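Local structure of AraC family transcriptional regulator (Vibrio cholerae, 5SUX) at residues Val11-Lys16 / Asp76-Val81; Phe22-Ile27 / Asn64-Phe69; Tyr30-Ile35 / Ile58-Lys63. The protein probably activates transcription of pilus and other virulence genes as an AraC-family DNA-binding regulator, and here holds a naphthalenyl butenoic acid in its cupin-like domain. All blocks are in the same frame, centred on the assembly; numbering follows the deposited sequence.

Contact 1 (Val11-Lys16 / Asp76-Val81). With 70H ((3E)-4-(8-methylnaphthalen-1-yl)but-3-enoic acid), chain B.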
loop_
_atom_site.group_PDB
_atom_site.type_symbol
_atom_site.label_atom_id
_atom_site.label_comp_id
_atom_site.label_asym_id
_atom_site.label_seq_id
_atom_site.Cartn_x
_atom_site.Cartn_y
_atom_site.Cartn_z
ATOM N N VAL A 11 -2.768 -13.778 0.931
ATOM C CA VAL A 11 -3.551 -14.098 2.119
ATOM C C VAL A 11 -2.589 -14.505 3.225
ATOM O O VAL A 11 -1.742 -15.382 3.023
ATOM C CB VAL A 11 -4.575 -15.218 1.852
ATOM C CG1 VAL A 11 -5.312 -15.581 3.133
ATOM C CG2 VAL A 11 -5.559 -14.790 0.780
ATOM N N TYR A 12 -2.722 -13.872 4.390
ATOM C CA TYR A 12 -1.843 -14.103 5.528
ATOM C C TYR A 12 -2.653 -14.623 6.708
ATOM O O TYR A 12 -3.814 -14.246 6.887
ATOM C CB TYR A 12 -1.117 -12.815 5.929
ATOM C CG TYR A 12 -0.371 -12.153 4.797
ATOM C CD1 TYR A 12 0.918 -12.548 4.467
ATOM C CD2 TYR A 12 -0.952 -11.127 4.062
ATOM C CE1 TYR A 12 1.608 -11.943 3.434
ATOM C CE2 TYR A 12 -0.269 -10.517 3.027
ATOM C CZ TYR A 12 1.011 -10.927 2.717
ATOM O OH TYR A 12 1.696 -10.321 1.687
ATOM N N ARG A 13 -2.034 -15.480 7.518
ATOM C CA ARG A 13 -2.697 -16.084 8.666
ATOM C C ARG A 13 -2.327 -15.353 9.949
ATOM O O ARG A 13 -1.169 -14.976 10.156
ATOM C CB ARG A 13 -2.340 -17.569 8.790
ATOM C CG ARG A 13 -3.038 -18.287 9.944
ATOM C CD ARG A 13 -3.437 -19.708 9.564
ATOM N NE ARG A 13 -2.413 -20.688 9.913
ATOM C CZ ARG A 13 -1.806 -21.472 9.026
ATOM N NH1 ARG A 13 -2.128 -21.400 7.738
ATOM N NH2 ARG A 13 -0.880 -22.338 9.418
ATOM N N MET A 14 -3.328 -15.141 10.801
ATOM C CA MET A 14 -3.152 -14.581 12.135
ATOM C C MET A 14 -3.703 -15.577 13.141
ATOM O O MET A 14 -4.869 -15.975 13.044
ATOM C CB MET A 14 -3.878 -13.243 12.283
ATOM C CG MET A 14 -3.276 -12.094 11.515
ATOM S SD MET A 14 -4.028 -10.530 11.997
ATOM C CE MET A 14 -3.155 -10.210 13.523
ATOM N N SER A 15 -2.876 -15.979 14.098
ATOM C CA SER A 15 -3.366 -16.803 15.188
ATOM C C SER A 15 -3.757 -15.910 16.364
ATOM O O SER A 15 -3.694 -14.680 16.292
ATOM C CB SER A 15 -2.325 -17.846 15.590
ATOM O OG SER A 15 -2.949 -18.971 16.182
ATOM N N LYS A 16 -4.166 -16.544 17.461
ATOM C CA LYS A 16 -4.678 -15.839 18.631
ATOM C C LYS A 16 -3.689 -14.793 19.127
ATOM O O LYS A 16 -2.530 -15.105 19.417
ATOM C CB LYS A 16 -4.987 -16.852 19.735
ATOM C CG LYS A 16 -5.124 -18.277 19.214
ATOM C CD LYS A 16 -5.817 -19.188 20.211
ATOM C CE LYS A 16 -5.112 -19.179 21.550
ATOM N NZ LYS A 16 -5.778 -20.074 22.533
ATOM N N ASP A 76 -10.351 -16.222 18.842
ATOM C CA ASP A 76 -9.763 -17.527 19.126
ATOM C C ASP A 76 -9.495 -18.305 17.844
ATOM O O ASP A 76 -8.475 -18.996 17.732
ATOM C CB ASP A 76 -10.680 -18.326 20.053
ATOM C CG ASP A 76 -10.917 -17.633 21.381
ATOM O OD1 ASP A 76 -10.093 -17.814 22.302
ATOM O OD2 ASP A 76 -11.928 -16.909 21.504
ATOM N N GLU A 77 -10.397 -18.212 16.871
ATOM C CA GLU A 77 -10.215 -18.902 15.604
ATOM C C GLU A 77 -9.217 -18.157 14.726
ATOM O O GLU A 77 -9.129 -16.927 14.752
ATOM C CB GLU A 77 -11.550 -19.048 14.872
ATOM C CG GLU A 77 -12.454 -20.126 15.447
ATOM C CD GLU A 77 -13.750 -19.571 16.003
ATOM O OE1 GLU A 77 -13.939 -18.337 15.956
ATOM O OE2 GLU A 77 -14.580 -20.369 16.487
ATOM N N ASN A 78 -8.457 -18.924 13.945
ATOM C CA ASN A 78 -7.452 -18.338 13.069
ATOM C C ASN A 78 -8.096 -17.385 12.070
ATOM O O ASN A 78 -9.144 -17.680 11.489
ATOM C CB ASN A 78 -6.681 -19.434 12.332
ATOM C CG ASN A 78 -5.738 -20.197 13.241
ATOM O OD1 ASN A 78 -5.374 -19.722 14.316
ATOM N ND2 ASN A 78 -5.330 -21.383 12.807
ATOM N N ILE A 79 -7.459 -16.235 11.877
ATOM C CA ILE A 79 -7.951 -15.189 10.989
ATOM C C ILE A 79 -7.073 -15.148 9.746
ATOM O O ILE A 79 -5.843 -15.238 9.838
ATOM C CB ILE A 79 -7.968 -13.817 11.695
ATOM C CG1 ILE A 79 -9.010 -13.803 12.814
ATOM C CG2 ILE A 79 -8.231 -12.697 10.702
ATOM C CD1 ILE A 79 -9.083 -12.485 13.556
ATOM N N ASN A 80 -7.707 -15.025 8.585
ATOM C CA ASN A 80 -7.007 -14.818 7.325
ATOM C C ASN A 80 -7.142 -13.360 6.906
ATOM O O ASN A 80 -8.258 -12.839 6.805
ATOM C CB ASN A 80 -7.556 -15.733 6.230
ATOM C CG ASN A 80 -7.176 -17.184 6.439
ATOM O OD1 ASN A 80 -6.064 -17.491 6.868
ATOM N ND2 ASN A 80 -8.100 -18.088 6.135
ATOM N N VAL A 81 -6.008 -12.707 6.674
ATOM C CA VAL A 81 -5.972 -11.330 6.193
ATOM C C VAL A 81 -5.675 -11.364 4.701
ATOM O O VAL A 81 -4.642 -11.899 4.279
ATOM C CB VAL A 81 -4.923 -10.497 6.946
ATOM C CG1 VAL A 81 -5.047 -9.028 6.570
ATOM C CG2 VAL A 81 -5.070 -10.687 8.448
HETATM C C10 70H B . 2.771 -6.714 2.918
HETATM C C11 70H B . 3.458 -5.871 1.863
HETATM C C12 70H B . 2.579 -5.699 0.643
HETATM C C15 70H B . -1.689 -7.332 7.219
HETATM C C01 70H B . -0.574 -4.331 4.352
HETATM C C02 70H B . -0.862 -5.460 5.329
HETATM C C03 70H B . -0.056 -6.655 5.522
HETATM C C04 70H B . -0.500 -7.553 6.467
HETATM C C05 70H B . 0.203 -8.762 6.747
HETATM C C06 70H B . 1.368 -9.068 6.073
HETATM C C07 70H B . 1.841 -8.179 5.115
HETATM C C08 70H B . 1.174 -6.993 4.818
HETATM C C09 70H B . 1.860 -6.161 3.746
HETATM O O13 70H B . 2.826 -4.779 -0.177
HETATM O O14 70H B . 1.606 -6.474 0.441
HETATM C C16 70H B . -2.444 -6.191 7.022
HETATM C C17 70H B . -2.020 -5.266 6.078
HETATM O O HOH W 1 -6.844 -15.291 15.245
#
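M14 lays its thioether against V81, SD coming to 3.7 Å from V81 CG2. The pair sits at one edge of the five-stranded antiparallel sheet of the cupin-like N-terminal domain, where the outermost strand 7-14 runs beside strand 79-86. Y12 faces V81 and M14 faces I79 as hydrogen-bonded pairs, with R13 and N80 forming the non-hydrogen-bonded pair between them. Four backbone bonds result, among them M14 N to I79 O at 2.7 Å, and N80 CA adds a CA-H...O contact of 3.3 Å to Y12 O.

Y12, M14, I79 and V81 all project from the same face, and two of them reach the bound naphthalene. V81 divides its methyls: with CG1 opposite the backbone N (chi1 -172°), CG1 is directed to ligand C15 at 3.8 Å, while CG2 is left to M14. Y12 offers the flat of its ring, and ligand C06 stands 3.5 Å above the plane, over the ring centre. The phenol end turns elsewhere, to a hydrogen bond with Y266 OH in helix 263-269, so one residue joins the sheet edge, the ligand and the C-terminal helical part of the protein.

R13 and N80 occupy the other face. The R13 guanidinium lies near the N78 amide with the two planes only 24° apart, and CD is the atom that comes close to ND2. Past the strand end a water links M14 O to E77 O, and S15 OG donates to N78 OD1 over 3.2 Å, tilted 26° from the plane of the amide carbonyl.

Contact 2 (Phe22-Ile27 / Asn64-Phe69). With 70H ((3E)-4-(8-methylnaphthalen-1-yl)but-3-enoic acid), chain B.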
loop_
_atom_site.group_PDB
_atom_site.type_symbol
_atom_site.label_atom_id
_atom_site.label_comp_id
_atom_site.label_asym_id
_atom_site.label_seq_id
_atom_site.Cartn_x
_atom_site.Cartn_y
_atom_site.Cartn_z
ATOM N N PHE A 22 3.913 -2.566 11.301
ATOM C CA PHE A 22 4.570 -1.950 10.159
ATOM C C PHE A 22 5.026 -0.548 10.531
ATOM O O PHE A 22 4.266 0.220 11.129
ATOM C CB PHE A 22 3.636 -1.926 8.949
ATOM C CG PHE A 22 3.103 -3.282 8.587
ATOM C CD1 PHE A 22 3.919 -4.215 7.969
ATOM C CD2 PHE A 22 1.797 -3.634 8.887
ATOM C CE1 PHE A 22 3.440 -5.470 7.644
ATOM C CE2 PHE A 22 1.312 -4.888 8.564
ATOM C CZ PHE A 22 2.135 -5.807 7.943
ATOM N N ASN A 23 6.272 -0.230 10.190
ATOM C CA ASN A 23 6.876 1.059 10.499
ATOM C C ASN A 23 7.576 1.570 9.250
ATOM O O ASN A 23 8.448 0.886 8.704
ATOM C CB ASN A 23 7.867 0.937 11.661
ATOM C CG ASN A 23 8.464 2.270 12.059
ATOM O OD1 ASN A 23 7.788 3.298 12.042
ATOM N ND2 ASN A 23 9.743 2.261 12.412
ATOM N N ASN A 24 7.196 2.769 8.806
ATOM C CA ASN A 24 7.739 3.370 7.587
ATOM C C ASN A 24 7.530 2.460 6.380
ATOM O O ASN A 24 8.409 2.317 5.528
ATOM C CB ASN A 24 9.219 3.729 7.750
ATOM C CG ASN A 24 9.431 4.921 8.658
ATOM O OD1 ASN A 24 8.493 5.654 8.966
ATOM N ND2 ASN A 24 10.668 5.121 9.094
ATOM N N LEU A 25 6.356 1.836 6.310
ATOM C CA LEU A 25 6.000 0.996 5.172
ATOM C C LEU A 25 5.563 1.890 4.020
ATOM O O LEU A 25 4.496 2.511 4.076
ATOM C CB LEU A 25 4.893 0.015 5.542
ATOM C CG LEU A 25 4.473 -0.909 4.394
ATOM C CD1 LEU A 25 5.621 -1.829 3.993
ATOM C CD2 LEU A 25 3.237 -1.714 4.759
ATOM N N TYR A 26 6.385 1.961 2.978
ATOM C CA TYR A 26 6.043 2.740 1.799
ATOM C C TYR A 26 5.034 1.975 0.951
ATOM O O TYR A 26 5.228 0.792 0.654
ATOM C CB TYR A 26 7.297 3.059 0.984
ATOM C CG TYR A 26 6.984 3.646 -0.368
ATOM C CD1 TYR A 26 6.631 4.982 -0.503
ATOM C CD2 TYR A 26 7.030 2.861 -1.510
ATOM C CE1 TYR A 26 6.335 5.518 -1.741
ATOM C CE2 TYR A 26 6.742 3.388 -2.746
ATOM C CZ TYR A 26 6.391 4.712 -2.858
ATOM O OH TYR A 26 6.098 5.221 -4.097
ATOM N N ILE A 27 3.960 2.653 0.562
ATOM C CA ILE A 27 2.880 2.054 -0.213
ATOM C C ILE A 27 3.151 2.379 -1.678
ATOM O O ILE A 27 2.925 3.504 -2.132
ATOM C CB ILE A 27 1.510 2.559 0.248
ATOM C CG1 ILE A 27 1.338 2.318 1.749
ATOM C CG2 ILE A 27 0.393 1.866 -0.512
ATOM C CD1 ILE A 27 1.445 0.859 2.149
ATOM N N ASN A 64 1.755 5.995 -2.274
ATOM C CA ASN A 64 2.814 6.923 -1.881
ATOM C C ASN A 64 2.697 7.388 -0.438
ATOM O O ASN A 64 3.368 8.353 -0.049
ATOM C CB ASN A 64 2.880 8.145 -2.806
ATOM C CG ASN A 64 3.255 7.775 -4.223
ATOM O OD1 ASN A 64 4.155 6.967 -4.445
ATOM N ND2 ASN A 64 2.559 8.358 -5.193
ATOM N N SER A 65 1.870 6.736 0.371
ATOM C CA SER A 65 1.853 7.038 1.791
ATOM C C SER A 65 2.923 6.228 2.514
ATOM O O SER A 65 3.422 5.217 2.013
ATOM C CB SER A 65 0.478 6.750 2.395
ATOM O OG SER A 65 0.129 5.383 2.262
ATOM N N ILE A 66 3.278 6.692 3.706
ATOM C CA ILE A 66 4.212 6.000 4.585
ATOM C C ILE A 66 3.425 5.578 5.817
ATOM O O ILE A 66 2.987 6.424 6.607
ATOM C CB ILE A 66 5.409 6.886 4.955
ATOM C CG1 ILE A 66 6.069 7.443 3.689
ATOM C CG2 ILE A 66 6.417 6.102 5.769
ATOM C CD1 ILE A 66 6.794 6.401 2.864
ATOM N N GLN A 67 3.237 4.272 5.985
ATOM C CA GLN A 67 2.312 3.736 6.973
ATOM C C GLN A 67 3.034 3.334 8.251
ATOM O O GLN A 67 4.162 2.831 8.213
ATOM C CB GLN A 67 1.556 2.531 6.409
ATOM C CG GLN A 67 0.656 2.862 5.232
ATOM C CD GLN A 67 -0.531 3.724 5.622
ATOM O OE1 GLN A 67 -0.918 3.781 6.790
ATOM N NE2 GLN A 67 -1.117 4.401 4.640
ATOM N N ARG A 68 2.370 3.566 9.385
ATOM C CA ARG A 68 2.848 3.133 10.699
ATOM C C ARG A 68 1.628 2.631 11.465
ATOM O O ARG A 68 0.882 3.428 12.043
ATOM C CB ARG A 68 3.545 4.265 11.448
ATOM C CG ARG A 68 4.676 4.930 10.680
ATOM C CD ARG A 68 5.227 6.136 11.427
ATOM N NE ARG A 68 6.331 6.759 10.706
ATOM C CZ ARG A 68 6.183 7.690 9.769
ATOM N NH1 ARG A 68 4.971 8.115 9.437
ATOM N NH2 ARG A 68 7.248 8.199 9.165
ATOM N N PHE A 69 1.419 1.317 11.466
ATOM C CA PHE A 69 0.244 0.769 12.128
ATOM C C PHE A 69 0.502 -0.677 12.521
ATOM O O PHE A 69 1.421 -1.326 12.015
ATOM C CB PHE A 69 -1.004 0.875 11.238
ATOM C CG PHE A 69 -0.988 -0.040 10.043
ATOM C CD1 PHE A 69 -0.404 0.359 8.853
ATOM C CD2 PHE A 69 -1.577 -1.294 10.103
ATOM C CE1 PHE A 69 -0.394 -0.479 7.750
ATOM C CE2 PHE A 69 -1.574 -2.135 9.006
ATOM C CZ PHE A 69 -0.982 -1.727 7.827
HETATM C C10 70H B . 2.771 -6.714 2.918
HETATM C C11 70H B . 3.458 -5.871 1.863
HETATM C C12 70H B . 2.579 -5.699 0.643
HETATM C C15 70H B . -1.689 -7.332 7.219
HETATM C C01 70H B . -0.574 -4.331 4.352
HETATM C C02 70H B . -0.862 -5.460 5.329
HETATM C C03 70H B . -0.056 -6.655 5.522
HETATM C C04 70H B . -0.500 -7.553 6.467
HETATM C C05 70H B . 0.203 -8.762 6.747
HETATM C C06 70H B . 1.368 -9.068 6.073
HETATM C C07 70H B . 1.841 -8.179 5.115
HETATM C C08 70H B . 1.174 -6.993 4.818
HETATM C C09 70H B . 1.860 -6.161 3.746
HETATM O O13 70H B . 2.826 -4.779 -0.177
HETATM O O14 70H B . 1.606 -6.474 0.441
HETATM C C16 70H B . -2.444 -6.191 7.022
HETATM C C17 70H B . -2.020 -5.266 6.078
HETATM O O HOH W 2 8.698 5.617 12.238
#
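F22 and F69 lie side by side, with F22 CD2 3.5 Å from F69 CZ and above one face of the F69 ring, toward its rim. The planes are inclined at 49°, an oblique pair. F69 reaches this place because its CG sits between the backbone N and the carbonyl carbon (chi1 70°), whereas F22 places CG opposite its carbonyl carbon and brings CZ to 3.4 Å from ligand C03. The rings thus form part of the wall of the ligand pocket, on the four-stranded sheet of the cupin-like domain.

Here strand 19-26 pairs antiparallel with strand 66-73, and a G1 beta bulge interrupts the register: N24, with a left-handed backbone conformation, and L25 both face Q67. Past the strand end I27 CG1 packs 3.6 Å from Q67 CG, and the bent Q67 chain turns NE2 back to S65 OG, itself bonded to K62 O. On the face that carries Y26, I66 and R68, I66 CD1 meets the edge of the Y26 ring at 3.7 Å, while I66 CG2 lies over one face of the R68 guanidinium.

The extended R68 chain brings NH2 within 2.8 Å of N24 OD1, the amide and guanidinium planes almost perpendicular; N46 OD1 bonds to NH1 and R209 O to NH2, while a water accepts from NE. Y26, with CG opposite its backbone N (chi1 170°), sends OH alongside N64 to donate to OD1 at 2.6 Å, nearly in line with the C=O bond. S175 OG bonds to the same OD1 and E172 takes N64 ND2, so this buried amide has both ends satisfied, and its orientation is probably fixed by helix 170-179.

Contact 3 (Tyr30-Ile35 / Ile58-Lys63). With 70H ((3E)-4-(8-methylnaphthalen-1-yl)but-3-enoic acid), chain B.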
loop_
_atom_site.group_PDB
_atom_site.type_symbol
_atom_site.label_atom_id
_atom_site.label_comp_id
_atom_site.label_asym_id
_atom_site.label_seq_id
_atom_site.Cartn_x
_atom_site.Cartn_y
_atom_site.Cartn_z
ATOM N N TYR A 30 -1.782 1.323 -4.765
ATOM C CA TYR A 30 -2.988 1.300 -3.946
ATOM C C TYR A 30 -3.257 -0.106 -3.431
ATOM O O TYR A 30 -3.200 -1.082 -4.184
ATOM C CB TYR A 30 -4.187 1.811 -4.747
ATOM C CG TYR A 30 -4.097 3.279 -5.083
ATOM C CD1 TYR A 30 -3.621 3.700 -6.318
ATOM C CD2 TYR A 30 -4.476 4.246 -4.160
ATOM C CE1 TYR A 30 -3.534 5.045 -6.629
ATOM C CE2 TYR A 30 -4.390 5.594 -4.461
ATOM C CZ TYR A 30 -3.919 5.986 -5.698
ATOM O OH TYR A 30 -3.831 7.325 -6.003
ATOM N N LYS A 31 -3.529 -0.203 -2.132
ATOM C CA LYS A 31 -3.769 -1.477 -1.477
ATOM C C LYS A 31 -5.058 -1.408 -0.677
ATOM O O LYS A 31 -5.495 -0.333 -0.256
ATOM C CB LYS A 31 -2.615 -1.864 -0.542
ATOM C CG LYS A 31 -1.290 -2.111 -1.236
ATOM C CD LYS A 31 -0.210 -2.463 -0.227
ATOM C CE LYS A 31 1.176 -2.169 -0.775
ATOM N NZ LYS A 31 1.561 -3.119 -1.855
ATOM N N MET A 32 -5.663 -2.573 -0.473
ATOM C CA MET A 32 -6.779 -2.719 0.445
ATOM C C MET A 32 -6.684 -4.083 1.104
ATOM O O MET A 32 -6.208 -5.046 0.497
ATOM C CB MET A 32 -8.133 -2.554 -0.257
ATOM C CG MET A 32 -8.318 -3.401 -1.501
ATOM S SD MET A 32 -9.766 -2.892 -2.448
ATOM C CE MET A 32 -9.266 -1.254 -2.958
ATOM N N PHE A 33 -7.120 -4.158 2.360
ATOM C CA PHE A 33 -7.094 -5.423 3.075
ATOM C C PHE A 33 -8.291 -5.528 4.010
ATOM O O PHE A 33 -8.927 -4.531 4.362
ATOM C CB PHE A 33 -5.774 -5.621 3.846
ATOM C CG PHE A 33 -5.555 -4.652 4.977
ATOM C CD1 PHE A 33 -4.826 -3.490 4.780
ATOM C CD2 PHE A 33 -6.037 -4.925 6.248
ATOM C CE1 PHE A 33 -4.603 -2.608 5.823
ATOM C CE2 PHE A 33 -5.821 -4.047 7.293
ATOM C CZ PHE A 33 -5.099 -2.889 7.082
ATOM N N TRP A 34 -8.589 -6.766 4.396
ATOM C CA TRP A 34 -9.694 -7.082 5.289
ATOM C C TRP A 34 -9.448 -8.462 5.878
ATOM O O TRP A 34 -8.657 -9.249 5.349
ATOM C CB TRP A 34 -11.042 -7.042 4.560
ATOM C CG TRP A 34 -11.197 -8.112 3.514
ATOM C CD1 TRP A 34 -11.844 -9.307 3.652
ATOM C CD2 TRP A 34 -10.693 -8.082 2.174
ATOM N NE1 TRP A 34 -11.773 -10.022 2.480
ATOM C CE2 TRP A 34 -11.072 -9.292 1.558
ATOM C CE3 TRP A 34 -9.957 -7.151 1.435
ATOM C CZ2 TRP A 34 -10.741 -9.593 0.239
ATOM C CZ3 TRP A 34 -9.629 -7.451 0.128
ATOM C CH2 TRP A 34 -10.021 -8.660 -0.457
ATOM N N ILE A 35 -10.134 -8.747 6.977
ATOM C CA ILE A 35 -10.069 -10.058 7.610
ATOM C C ILE A 35 -11.295 -10.858 7.194
ATOM O O ILE A 35 -12.355 -10.299 6.890
ATOM C CB ILE A 35 -9.961 -9.947 9.146
ATOM C CG1 ILE A 35 -11.226 -9.323 9.737
ATOM C CG2 ILE A 35 -8.732 -9.131 9.533
ATOM C CD1 ILE A 35 -11.185 -9.188 11.243
ATOM N N ILE A 58 -13.279 -2.882 5.329
ATOM C CA ILE A 58 -12.281 -2.802 4.268
ATOM C C ILE A 58 -11.377 -1.615 4.567
ATOM O O ILE A 58 -11.857 -0.485 4.721
ATOM C CB ILE A 58 -12.937 -2.660 2.886
ATOM C CG1 ILE A 58 -13.965 -3.770 2.663
ATOM C CG2 ILE A 58 -11.882 -2.684 1.789
ATOM C CD1 ILE A 58 -13.363 -5.148 2.547
ATOM N N ILE A 59 -10.072 -1.862 4.650
ATOM C CA ILE A 59 -9.090 -0.828 4.960
ATOM C C ILE A 59 -8.344 -0.480 3.681
ATOM O O ILE A 59 -7.763 -1.361 3.036
ATOM C CB ILE A 59 -8.114 -1.277 6.057
ATOM C CG1 ILE A 59 -8.875 -1.624 7.336
ATOM C CG2 ILE A 59 -7.097 -0.180 6.335
ATOM C CD1 ILE A 59 -9.446 -0.419 8.031
ATOM N N LEU A 60 -8.348 0.802 3.323
ATOM C CA LEU A 60 -7.704 1.297 2.115
ATOM C C LEU A 60 -6.410 2.015 2.478
ATOM O O LEU A 60 -6.379 2.816 3.418
ATOM C CB LEU A 60 -8.622 2.257 1.345
ATOM C CG LEU A 60 -10.005 1.816 0.845
ATOM C CD1 LEU A 60 -9.925 0.504 0.088
ATOM C CD2 LEU A 60 -11.042 1.735 1.967
ATOM N N LEU A 61 -5.347 1.732 1.727
ATOM C CA LEU A 61 -4.045 2.354 1.934
ATOM C C LEU A 61 -3.665 3.147 0.692
ATOM O O LEU A 61 -3.614 2.594 -0.413
ATOM C CB LEU A 61 -2.974 1.307 2.252
ATOM C CG LEU A 61 -3.235 0.441 3.488
ATOM C CD1 LEU A 61 -2.110 -0.565 3.685
ATOM C CD2 LEU A 61 -3.415 1.304 4.730
ATOM N N LYS A 62 -3.381 4.433 0.880
ATOM C CA LYS A 62 -3.177 5.350 -0.232
ATOM C C LYS A 62 -1.785 5.191 -0.833
ATOM O O LYS A 62 -0.794 5.045 -0.114
ATOM C CB LYS A 62 -3.381 6.789 0.243
ATOM C CG LYS A 62 -3.432 7.832 -0.856
ATOM C CD LYS A 62 -3.393 9.231 -0.255
ATOM C CE LYS A 62 -4.229 10.209 -1.060
ATOM N NZ LYS A 62 -3.468 11.429 -1.444
ATOM N N LYS A 63 -1.720 5.227 -2.165
ATOM C CA LYS A 63 -0.440 5.151 -2.855
ATOM C C LYS A 63 0.466 6.302 -2.432
ATOM O O LYS A 63 0.013 7.433 -2.241
ATOM C CB LYS A 63 -0.650 5.178 -4.372
ATOM C CG LYS A 63 0.625 4.964 -5.183
ATOM C CD LYS A 63 0.371 5.077 -6.680
ATOM C CE LYS A 63 1.653 4.860 -7.476
ATOM N NZ LYS A 63 1.431 4.962 -8.945
HETATM C C10 70H B . 2.771 -6.714 2.918
HETATM C C11 70H B . 3.458 -5.871 1.863
HETATM C C12 70H B . 2.579 -5.699 0.643
HETATM C C15 70H B . -1.689 -7.332 7.219
HETATM C C01 70H B . -0.574 -4.331 4.352
HETATM C C02 70H B . -0.862 -5.460 5.329
HETATM C C03 70H B . -0.056 -6.655 5.522
HETATM C C04 70H B . -0.500 -7.553 6.467
HETATM C C05 70H B . 0.203 -8.762 6.747
HETATM C C06 70H B . 1.368 -9.068 6.073
HETATM C C07 70H B . 1.841 -8.179 5.115
HETATM C C08 70H B . 1.174 -6.993 4.818
HETATM C C09 70H B . 1.860 -6.161 3.746
HETATM O O13 70H B . 2.826 -4.779 -0.177
HETATM O O14 70H B . 1.606 -6.474 0.441
HETATM C C16 70H B . -2.444 -6.191 7.022
HETATM C C17 70H B . -2.020 -5.266 6.078
#
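F33 stands between I59 and the ligand, its ring covered on both faces. From CB the chain takes the position between the backbone N and the carbonyl carbon (chi1 66°), which swings the ring over the neighbouring strand and alongside the I59 side chain. The C16-C17 edge of the naphthalene is directed at one face of the ring, C17 over its centre, with CD1 3.6 Å from C17 and CD2 near C16. Farther out, CE1 touches I59 CG2 and has L61 CD1 at the ring edge, 3.9 Å away, and CE2 approaches I59 CB. The tip, CZ, meets I59 CG2 at 3.4 Å; I59 CB makes a CH-pi contact with the face turned from the ligand.

These strands, 31-35 and 57-61, are antiparallel neighbours in the five-stranded sheet of the cupin-like domain, with K31-L61 and F33-I59 as hydrogen-bonded pairs around M32-L60. K31 projects from the same face as F33, and its chain, bent at the last torsion, carries NZ to 2.7 Å from ligand O13 in a hydrogen bond to the carboxylate; N28 OD1 is a second partner. On the reverse face M32 CB packs 3.6 Å from L60 CD1, under helix 141-159, and I58 CD1 touches W34 CB. At the strand end the Y30 ring receives K63 CB over its centre, 3.5 Å from the centroid, while Y30 OH bonds to T165 N.

In the fold
From the N terminus the chain runs through strand 7-14, turns into strand 19-26, and continues into strand 31-35; strands 57-61, 66-73 and 79-86 then return in reverse order. Contact 3 therefore closes the innermost loop of the three, contact 2 encloses it, and contact 1 encloses both, with no crossing. Contacts 1 and 3 belong to the five-stranded sheet, touching where I79 and V81 pack against I35. Contact 2 belongs to the four-stranded sheet, yet meets contact 3 through F69 beside F33 and I27 against K62 O. Contacts 1 and 2 do not touch, their centres being about 22 Å apart, but all three reach the same ligand.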